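Local coordinates for protein glycosyl transferase (Staphylococcus aureus, PDB 5U02) that is a glycosyl transferase with a helical linker domain followed by two C-terminal beta domains, probably immunoglobulin-like, at residues A[167-178]-A[210-221]. Sequence-based numbering, arbitrary orientation.
Sequences YDVRLKLHSRNK and EKIWDVFLEVQI
Arg176 swings CG opposite its backbone N (chi1 171°) and then bends twice, which curls the guanidinium back to meet Asp214 on the partner strand. Asp214 has CG trans to its carbonyl carbon (chi1 -54°) and offers both syn lone pairs. The grip is side-on and nearly coplanar: Arg176 NE lies 3.0 Å from Asp214 OD2 and Arg176 NH2 2.7 Å from Asp214 OD1, both almost straight, while Ile212 CG2 sits over one guanidinium face. Asp214 OD1 also takes Arg229 and Ser268.

The two residues sit at one end of the antiparallel strand pair 168-175 and 212-221, joined by backbone hydrogen bonds from Asp168–Gln220 to His174–Asp214, within a larger antiparallel sheet of the first C-terminal domain. On the face with Phe216, the His174 imidazole turns its edge to that ring in an offset edge-to-face pair, centroids 5.9 Å apart, and His174 CB rests 3.7 Å from Phe216 CE1. Further along, Arg170 NE reaches Glu218 OE2 at 3.3 Å from above the carboxylate plane, a longer salt bridge; Arg170 NH2 adds a weak bond to Glu218 OE1 and also pairs with Glu164 of the second subunit. On the other face, Leu171 CD1 meets Val215 CG1 at 3.8 Å and Val169 lies alongside Val219. Beyond the strand ends, Asn177 ND2 donates to Glu210 OE2 at 3.2 Å.

With two arginines and a serine hydroxyl around it, the buried Asp214 carboxylate is probably held ionised, whereas Arg170, between Glu218 and Glu164 of the second subunit, probably divides its charge between two carboxylates at the subunit interface.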
ATOM      1  N   TYR A 167     -11.908   3.061  -4.354  1.00 45.66           N
ATOM      2  CA  TYR A 167     -11.126   4.262  -4.114  1.00 40.77           C
ATOM      3  C   TYR A 167      -9.948   3.909  -3.220  1.00 39.78           C
ATOM      4  O   TYR A 167      -9.930   2.863  -2.568  1.00 44.15           O
ATOM      5  CB  TYR A 167     -11.975   5.368  -3.468  1.00 35.88           C
ATOM      6  CG  TYR A 167     -12.693   4.922  -2.214  1.00 36.66           C
ATOM      7  CD1 TYR A 167     -12.134   5.134  -0.965  1.00 37.22           C
ATOM      8  CD2 TYR A 167     -13.928   4.285  -2.280  1.00 39.72           C
ATOM      9  CE1 TYR A 167     -12.779   4.726   0.187  1.00 37.15           C
ATOM     10  CE2 TYR A 167     -14.585   3.876  -1.131  1.00 39.83           C
ATOM     11  CZ  TYR A 167     -14.004   4.099   0.099  1.00 37.88           C
ATOM     12  OH  TYR A 167     -14.646   3.693   1.246  1.00 37.18           O
ATOM     13  N   ASP A 168      -8.954   4.789  -3.203  1.00 39.07           N
ATOM     14  CA  ASP A 168      -7.810   4.660  -2.314  1.00 37.73           C
ATOM     15  C   ASP A 168      -7.817   5.805  -1.312  1.00 36.47           C
ATOM     16  O   ASP A 168      -8.324   6.896  -1.596  1.00 35.83           O
ATOM     17  CB  ASP A 168      -6.488   4.663  -3.089  1.00 42.52           C
ATOM     18  CG  ASP A 168      -6.403   3.545  -4.110  1.00 47.97           C
ATOM     19  OD1 ASP A 168      -7.141   2.547  -3.975  1.00 51.45           O
ATOM     20  OD2 ASP A 168      -5.589   3.665  -5.048  1.00 49.03           O
ATOM     21  N   VAL A 169      -7.257   5.550  -0.133  1.00 33.60           N
ATOM     22  CA  VAL A 169      -7.166   6.551   0.921  1.00 32.51           C
ATOM     23  C   VAL A 169      -5.750   6.551   1.477  1.00 33.06           C
ATOM     24  O   VAL A 169      -5.109   5.499   1.585  1.00 38.92           O
ATOM     25  CB  VAL A 169      -8.199   6.316   2.049  1.00 35.78           C
ATOM     26  CG1 VAL A 169      -9.610   6.209   1.478  1.00 39.56           C
ATOM     27  CG2 VAL A 169      -7.859   5.085   2.864  1.00 32.77           C
ATOM     28  N   ARG A 170      -5.255   7.741   1.803  1.00 32.05           N
ATOM     29  CA  ARG A 170      -3.996   7.913   2.508  1.00 32.36           C
ATOM     30  C   ARG A 170      -4.199   8.972   3.577  1.00 27.68           C
ATOM     31  O   ARG A 170      -5.075   9.831   3.455  1.00 26.64           O
ATOM     32  CB  ARG A 170      -2.849   8.345   1.577  1.00 33.71           C
ATOM     33  CG  ARG A 170      -2.584   7.417   0.414  1.00 43.09           C
ATOM     34  CD  ARG A 170      -1.237   7.720  -0.239  1.00 47.47           C
ATOM     35  NE  ARG A 170      -1.222   8.982  -0.975  1.00 46.54           N
ATOM     36  CZ  ARG A 170      -0.125   9.502  -1.524  1.00 44.95           C
ATOM     37  NH1 ARG A 170       1.037   8.867  -1.409  1.00 45.52           N
ATOM     38  NH2 ARG A 170      -0.184  10.653  -2.186  1.00 38.00           N
ATOM     39  N   LEU A 171      -3.388   8.906   4.625  1.00 26.77           N
ATOM     40  CA  LEU A 171      -3.382   9.945   5.644  1.00 27.36           C
ATOM     41  C   LEU A 171      -2.356  11.001   5.260  1.00 26.52           C
ATOM     42  O   LEU A 171      -1.204  10.675   4.959  1.00 25.85           O
ATOM     43  CB  LEU A 171      -3.065   9.363   7.020  1.00 26.91           C
ATOM     44  CG  LEU A 171      -3.337  10.315   8.182  1.00 26.49           C
ATOM     45  CD1 LEU A 171      -4.774  10.780   8.123  1.00 30.95           C
ATOM     46  CD2 LEU A 171      -3.070   9.633   9.505  1.00 27.01           C
ATOM     47  N   LYS A 172      -2.771  12.261   5.264  1.00 26.95           N
ATOM     48  CA  LYS A 172      -1.927  13.355   4.808  1.00 29.36           C
ATOM     49  C   LYS A 172      -1.615  14.293   5.963  1.00 28.29           C
ATOM     50  O   LYS A 172      -2.528  14.782   6.636  1.00 26.63           O
ATOM     51  CB  LYS A 172      -2.601  14.126   3.674  1.00 28.56           C
ATOM     52  CG  LYS A 172      -1.780  15.270   3.123  1.00 28.33           C
ATOM     53  CD  LYS A 172      -2.536  15.957   1.999  1.00 28.29           C
ATOM     54  CE  LYS A 172      -1.754  17.102   1.410  1.00 26.97           C
ATOM     55  NZ  LYS A 172      -2.566  17.774   0.372  1.00 31.43           N
ATOM     56  N   LEU A 173      -0.328  14.533   6.185  1.00 27.86           N
ATOM     57  CA  LEU A 173       0.137  15.605   7.055  1.00 26.79           C
ATOM     58  C   LEU A 173       0.575  16.757   6.160  1.00 27.74           C
ATOM     59  O   LEU A 173       1.415  16.573   5.276  1.00 33.55           O
ATOM     60  CB  LEU A 173       1.289  15.139   7.949  1.00 26.57           C
ATOM     61  CG  LEU A 173       1.034  13.920   8.841  1.00 29.55           C
ATOM     62  CD1 LEU A 173       2.230  13.629   9.746  1.00 28.17           C
ATOM     63  CD2 LEU A 173      -0.236  14.101   9.667  1.00 27.32           C
ATOM     64  N   HIS A 174      -0.012  17.930   6.366  1.00 26.32           N
ATOM     65  CA  HIS A 174       0.255  19.099   5.538  1.00 26.46           C
ATOM     66  C   HIS A 174       0.709  20.219   6.457  1.00 26.03           C
ATOM     67  O   HIS A 174      -0.012  20.581   7.391  1.00 33.35           O
ATOM     68  CB  HIS A 174      -0.995  19.500   4.747  1.00 25.82           C
ATOM     69  CG  HIS A 174      -0.708  20.129   3.413  1.00 29.85           C
ATOM     70  ND1 HIS A 174      -1.712  20.586   2.579  1.00 33.60           N
ATOM     71  CD2 HIS A 174       0.459  20.379   2.771  1.00 34.48           C
ATOM     72  CE1 HIS A 174      -1.170  21.086   1.483  1.00 34.04           C
ATOM     73  NE2 HIS A 174       0.145  20.975   1.574  1.00 36.36           N
ATOM     74  N   SER A 175       1.907  20.748   6.219  1.00 22.42           N
ATOM     75  CA  SER A 175       2.378  21.859   7.035  1.00 23.09           C
ATOM     76  C   SER A 175       1.461  23.055   6.832  1.00 26.11           C
ATOM     77  O   SER A 175       0.832  23.208   5.781  1.00 25.92           O
ATOM     78  CB  SER A 175       3.829  22.222   6.693  1.00 22.53           C
ATOM     79  OG  SER A 175       3.969  22.701   5.364  1.00 26.16           O
ATOM     80  N   ARG A 176       1.365  23.899   7.865  1.00 29.70           N
ATOM     81  CA  ARG A 176       0.426  25.018   7.810  1.00 26.57           C
ATOM     82  C   ARG A 176       0.717  25.930   6.625  1.00 29.71           C
ATOM     83  O   ARG A 176      -0.208  26.461   6.000  1.00 34.36           O
ATOM     84  CB  ARG A 176       0.458  25.806   9.124  1.00 27.05           C
ATOM     85  CG  ARG A 176      -0.328  27.126   9.106  1.00 23.28           C
ATOM     86  CD  ARG A 176      -1.820  26.878   8.945  1.00 23.43           C
ATOM     87  NE  ARG A 176      -2.294  25.804   9.806  1.00 32.70           N
ATOM     88  CZ  ARG A 176      -2.777  25.992  11.034  1.00 29.65           C
ATOM     89  NH1 ARG A 176      -2.829  27.213  11.555  1.00 26.88           N
ATOM     90  NH2 ARG A 176      -3.194  24.958  11.759  1.00 28.97           N
ATOM     91  N   ASN A 177       1.991  26.108   6.281  1.00 30.33           N
ATOM     92  CA  ASN A 177       2.342  26.937   5.132  1.00 33.14           C
ATOM     93  C   ASN A 177       2.248  26.183   3.809  1.00 31.48           C
ATOM     94  O   ASN A 177       2.751  26.681   2.798  1.00 28.67           O
ATOM     95  CB  ASN A 177       3.750  27.521   5.303  1.00 31.82           C
ATOM     96  CG  ASN A 177       4.841  26.453   5.348  1.00 29.81           C
ATOM     97  OD1 ASN A 177       4.603  25.272   5.079  1.00 26.95           O
ATOM     98  ND2 ASN A 177       6.051  26.875   5.687  1.00 24.77           N
ATOM     99  N   LYS A 178       1.646  24.993   3.802  1.00 29.10           N
ATOM    100  CA  LYS A 178       1.452  24.158   2.619  1.00 34.44           C
ATOM    101  C   LYS A 178       2.759  23.735   1.949  1.00 38.67           C
ATOM    102  O   LYS A 178       2.723  23.119   0.878  1.00 39.99           O
ATOM    103  CB  LYS A 178       0.553  24.850   1.582  1.00 34.80           C
ATOM    104  CG  LYS A 178      -0.650  25.570   2.164  1.00 35.97           C
ATOM    105  CD  LYS A 178      -1.773  24.601   2.472  1.00 34.83           C
ATOM    106  CE  LYS A 178      -2.686  25.142   3.561  1.00 35.97           C
ATOM    107  NZ  LYS A 178      -3.672  24.118   3.996  1.00 34.93           N
ATOM    108  N   GLU A 210       8.819  21.839   9.863  1.00 29.58           N
ATOM    109  CA  GLU A 210       7.791  22.803  10.227  1.00 34.95           C
ATOM    110  C   GLU A 210       7.241  22.458  11.603  1.00 32.89           C
ATOM    111  O   GLU A 210       7.369  21.330  12.084  1.00 32.83           O
ATOM    112  CB  GLU A 210       6.648  22.846   9.199  1.00 38.82           C
ATOM    113  CG  GLU A 210       7.087  23.045   7.751  1.00 40.30           C
ATOM    114  CD  GLU A 210       7.421  24.487   7.432  1.00 44.24           C
ATOM    115  OE1 GLU A 210       6.862  25.391   8.093  1.00 48.61           O
ATOM    116  OE2 GLU A 210       8.242  24.712   6.518  1.00 45.40           O
ATOM    117  N   LYS A 211       6.614  23.449  12.233  1.00 36.68           N
ATOM    118  CA  LYS A 211       6.086  23.243  13.576  1.00 36.90           C
ATOM    119  C   LYS A 211       4.658  22.715  13.545  1.00 29.57           C
ATOM    120  O   LYS A 211       4.294  21.871  14.369  1.00 27.13           O
ATOM    121  CB  LYS A 211       6.149  24.544  14.378  1.00 43.71           C
ATOM    122  CG  LYS A 211       7.552  25.119  14.535  1.00 53.31           C
ATOM    123  CD  LYS A 211       7.854  25.488  15.980  1.00 57.97           C
ATOM    124  CE  LYS A 211       7.233  26.828  16.331  1.00 63.31           C
ATOM    125  NZ  LYS A 211       7.804  27.426  17.576  1.00 66.80           N
ATOM    126  N   ILE A 212       3.841  23.195  12.609  1.00 25.11           N
ATOM    127  CA  ILE A 212       2.419  22.872  12.559  1.00 26.10           C
ATOM    128  C   ILE A 212       2.167  21.917  11.401  1.00 25.98           C
ATOM    129  O   ILE A 212       2.470  22.233  10.243  1.00 24.70           O
ATOM    130  CB  ILE A 212       1.562  24.141  12.415  1.00 25.19           C
ATOM    131  CG1 ILE A 212       1.812  25.090  13.590  1.00 24.09           C
ATOM    132  CG2 ILE A 212       0.094  23.770  12.335  1.00 20.25           C
ATOM    133  CD1 ILE A 212       1.166  26.465  13.412  1.00 26.17           C
ATOM    134  N   TRP A 213       1.594  20.754  11.713  1.00 24.65           N
ATOM    135  CA  TRP A 213       1.228  19.745  10.725  1.00 23.90           C
ATOM    136  C   TRP A 213      -0.267  19.484  10.857  1.00 24.86           C
ATOM    137  O   TRP A 213      -0.723  18.978  11.888  1.00 20.51           O
ATOM    138  CB  TRP A 213       2.032  18.459  10.923  1.00 22.65           C
ATOM    139  CG  TRP A 213       3.517  18.636  10.755  1.00 25.88           C
ATOM    140  CD1 TRP A 213       4.417  18.972  11.727  1.00 23.34           C
ATOM    141  CD2 TRP A 213       4.273  18.489   9.542  1.00 25.97           C
ATOM    142  NE1 TRP A 213       5.682  19.042  11.195  1.00 26.99           N
ATOM    143  CE2 TRP A 213       5.620  18.749   9.857  1.00 18.82           C
ATOM    144  CE3 TRP A 213       3.939  18.161   8.225  1.00 26.09           C
ATOM    145  CZ2 TRP A 213       6.634  18.690   8.904  1.00 20.55           C
ATOM    146  CZ3 TRP A 213       4.951  18.108   7.276  1.00 31.39           C
ATOM    147  CH2 TRP A 213       6.279  18.370   7.621  1.00 19.64           C
ATOM    148  N   ASP A 214      -1.027  19.839   9.826  1.00 21.84           N
ATOM    149  CA  ASP A 214      -2.464  19.632   9.839  1.00 19.10           C
ATOM    150  C   ASP A 214      -2.792  18.278   9.221  1.00 23.19           C
ATOM    151  O   ASP A 214      -2.115  17.826   8.293  1.00 23.50           O
ATOM    152  CB  ASP A 214      -3.186  20.763   9.100  1.00 22.42           C
ATOM    153  CG  ASP A 214      -2.817  22.151   9.638  1.00 24.86           C
ATOM    154  OD1 ASP A 214      -3.113  22.408  10.820  1.00 24.35           O
ATOM    155  OD2 ASP A 214      -2.323  22.998   8.863  1.00 27.71           O
ATOM    156  N   VAL A 215      -3.817  17.620   9.756  1.00 18.72           N
ATOM    157  CA  VAL A 215      -4.164  16.255   9.362  1.00 22.37           C
ATOM    158  C   VAL A 215      -5.282  16.302   8.327  1.00 23.51           C
ATOM    159  O   VAL A 215      -6.338  16.899   8.568  1.00 22.51           O
ATOM    160  CB  VAL A 215      -4.574  15.408  10.578  1.00 22.28           C
ATOM    161  CG1 VAL A 215      -4.785  13.954  10.175  1.00 20.57           C
ATOM    162  CG2 VAL A 215      -3.515  15.505  11.678  1.00 17.60           C
ATOM    163  N   PHE A 216      -5.045  15.677   7.176  1.00 26.04           N
ATOM    164  CA  PHE A 216      -6.043  15.490   6.134  1.00 29.22           C
ATOM    165  C   PHE A 216      -6.185  14.003   5.824  1.00 33.39           C
ATOM    166  O   PHE A 216      -5.272  13.205   6.058  1.00 19.75           O
ATOM    167  CB  PHE A 216      -5.667  16.222   4.834  1.00 30.36           C
ATOM    168  CG  PHE A 216      -5.661  17.723   4.939  1.00 28.85           C
ATOM    169  CD1 PHE A 216      -4.633  18.381   5.588  1.00 26.13           C
ATOM    170  CD2 PHE A 216      -6.663  18.478   4.344  1.00 30.94           C
ATOM    171  CE1 PHE A 216      -4.619  19.763   5.666  1.00 30.35           C
ATOM    172  CE2 PHE A 216      -6.649  19.862   4.418  1.00 23.18           C
ATOM    173  CZ  PHE A 216      -5.628  20.503   5.079  1.00 23.01           C
ATOM    174  N   LEU A 217      -7.342  13.637   5.283  1.00 25.92           N
ATOM    175  CA  LEU A 217      -7.533  12.342   4.644  1.00 27.30           C
ATOM    176  C   LEU A 217      -7.658  12.566   3.144  1.00 28.58           C
ATOM    177  O   LEU A 217      -8.558  13.283   2.695  1.00 26.36           O
ATOM    178  CB  LEU A 217      -8.773  11.624   5.171  1.00 26.53           C
ATOM    179  CG  LEU A 217      -8.992  10.258   4.510  1.00 26.73           C
ATOM    180  CD1 LEU A 217      -7.988   9.244   5.041  1.00 26.12           C
ATOM    181  CD2 LEU A 217     -10.414   9.750   4.701  1.00 27.50           C
ATOM    182  N   GLU A 218      -6.753  11.964   2.379  1.00 30.19           N
ATOM    183  CA  GLU A 218      -6.811  12.024   0.926  1.00 36.16           C
ATOM    184  C   GLU A 218      -7.578  10.815   0.411  1.00 34.69           C
ATOM    185  O   GLU A 218      -7.312   9.684   0.828  1.00 26.52           O
ATOM    186  CB  GLU A 218      -5.406  12.057   0.323  1.00 44.93           C
ATOM    187  CG  GLU A 218      -5.388  12.088  -1.194  1.00 54.11           C
ATOM    188  CD  GLU A 218      -4.078  11.588  -1.774  1.00 63.89           C
ATOM    189  OE1 GLU A 218      -3.152  12.406  -1.958  1.00 66.74           O
ATOM    190  OE2 GLU A 218      -3.972  10.372  -2.041  1.00 69.14           O
ATOM    191  N   VAL A 219      -8.535  11.062  -0.484  1.00 37.47           N
ATOM    192  CA  VAL A 219      -9.371  10.023  -1.076  1.00 39.08           C
ATOM    193  C   VAL A 219      -9.290  10.167  -2.588  1.00 45.59           C
ATOM    194  O   VAL A 219      -9.734  11.180  -3.140  1.00 50.28           O
ATOM    195  CB  VAL A 219     -10.831  10.118  -0.605  1.00 38.98           C
ATOM    196  CG1 VAL A 219     -11.699   9.135  -1.376  1.00 39.35           C
ATOM    197  CG2 VAL A 219     -10.923   9.868   0.894  1.00 35.26           C
ATOM    198  N   GLN A 220      -8.737   9.159  -3.256  1.00 44.14           N
ATOM    199  CA  GLN A 220      -8.464   9.222  -4.684  1.00 49.86           C
ATOM    200  C   GLN A 220      -9.372   8.258  -5.434  1.00 51.77           C
ATOM    201  O   GLN A 220      -9.499   7.088  -5.051  1.00 51.31           O
ATOM    202  CB  GLN A 220      -6.996   8.904  -4.970  1.00 53.91           C
ATOM    203  CG  GLN A 220      -6.663   8.808  -6.450  1.00 64.33           C
ATOM    204  CD  GLN A 220      -5.283   9.351  -6.770  1.00 69.56           C
ATOM    205  OE1 GLN A 220      -5.074   9.975  -7.812  1.00 72.16           O
ATOM    206  NE2 GLN A 220      -4.335   9.120  -5.869  1.00 70.12           N
ATOM    207  N   ILE A 221      -9.997   8.753  -6.495  1.00 53.16           N
ATOM    208  CA  ILE A 221     -10.872   7.962  -7.357  1.00 56.06           C
ATOM    209  C   ILE A 221     -10.303   8.078  -8.766  1.00 62.12           C
ATOM    210  O   ILE A 221     -10.625   9.007  -9.514  1.00 62.93           O
ATOM    211  CB  ILE A 221     -12.326   8.436  -7.302  1.00 53.61           C
ATOM    212  CG1 ILE A 221     -12.834   8.431  -5.857  1.00 51.97           C
ATOM    213  CG2 ILE A 221     -13.201   7.601  -8.243  1.00 52.07           C
ATOM    214  CD1 ILE A 221     -14.179   9.102  -5.684  1.00 53.29           C
TER
HETATM  215  O   HOH W   1      -4.014  15.195  -1.190  1.00 39.62           O
HETATM  216  O   HOH W   2      -2.070  22.686   5.897  1.00 28.01           O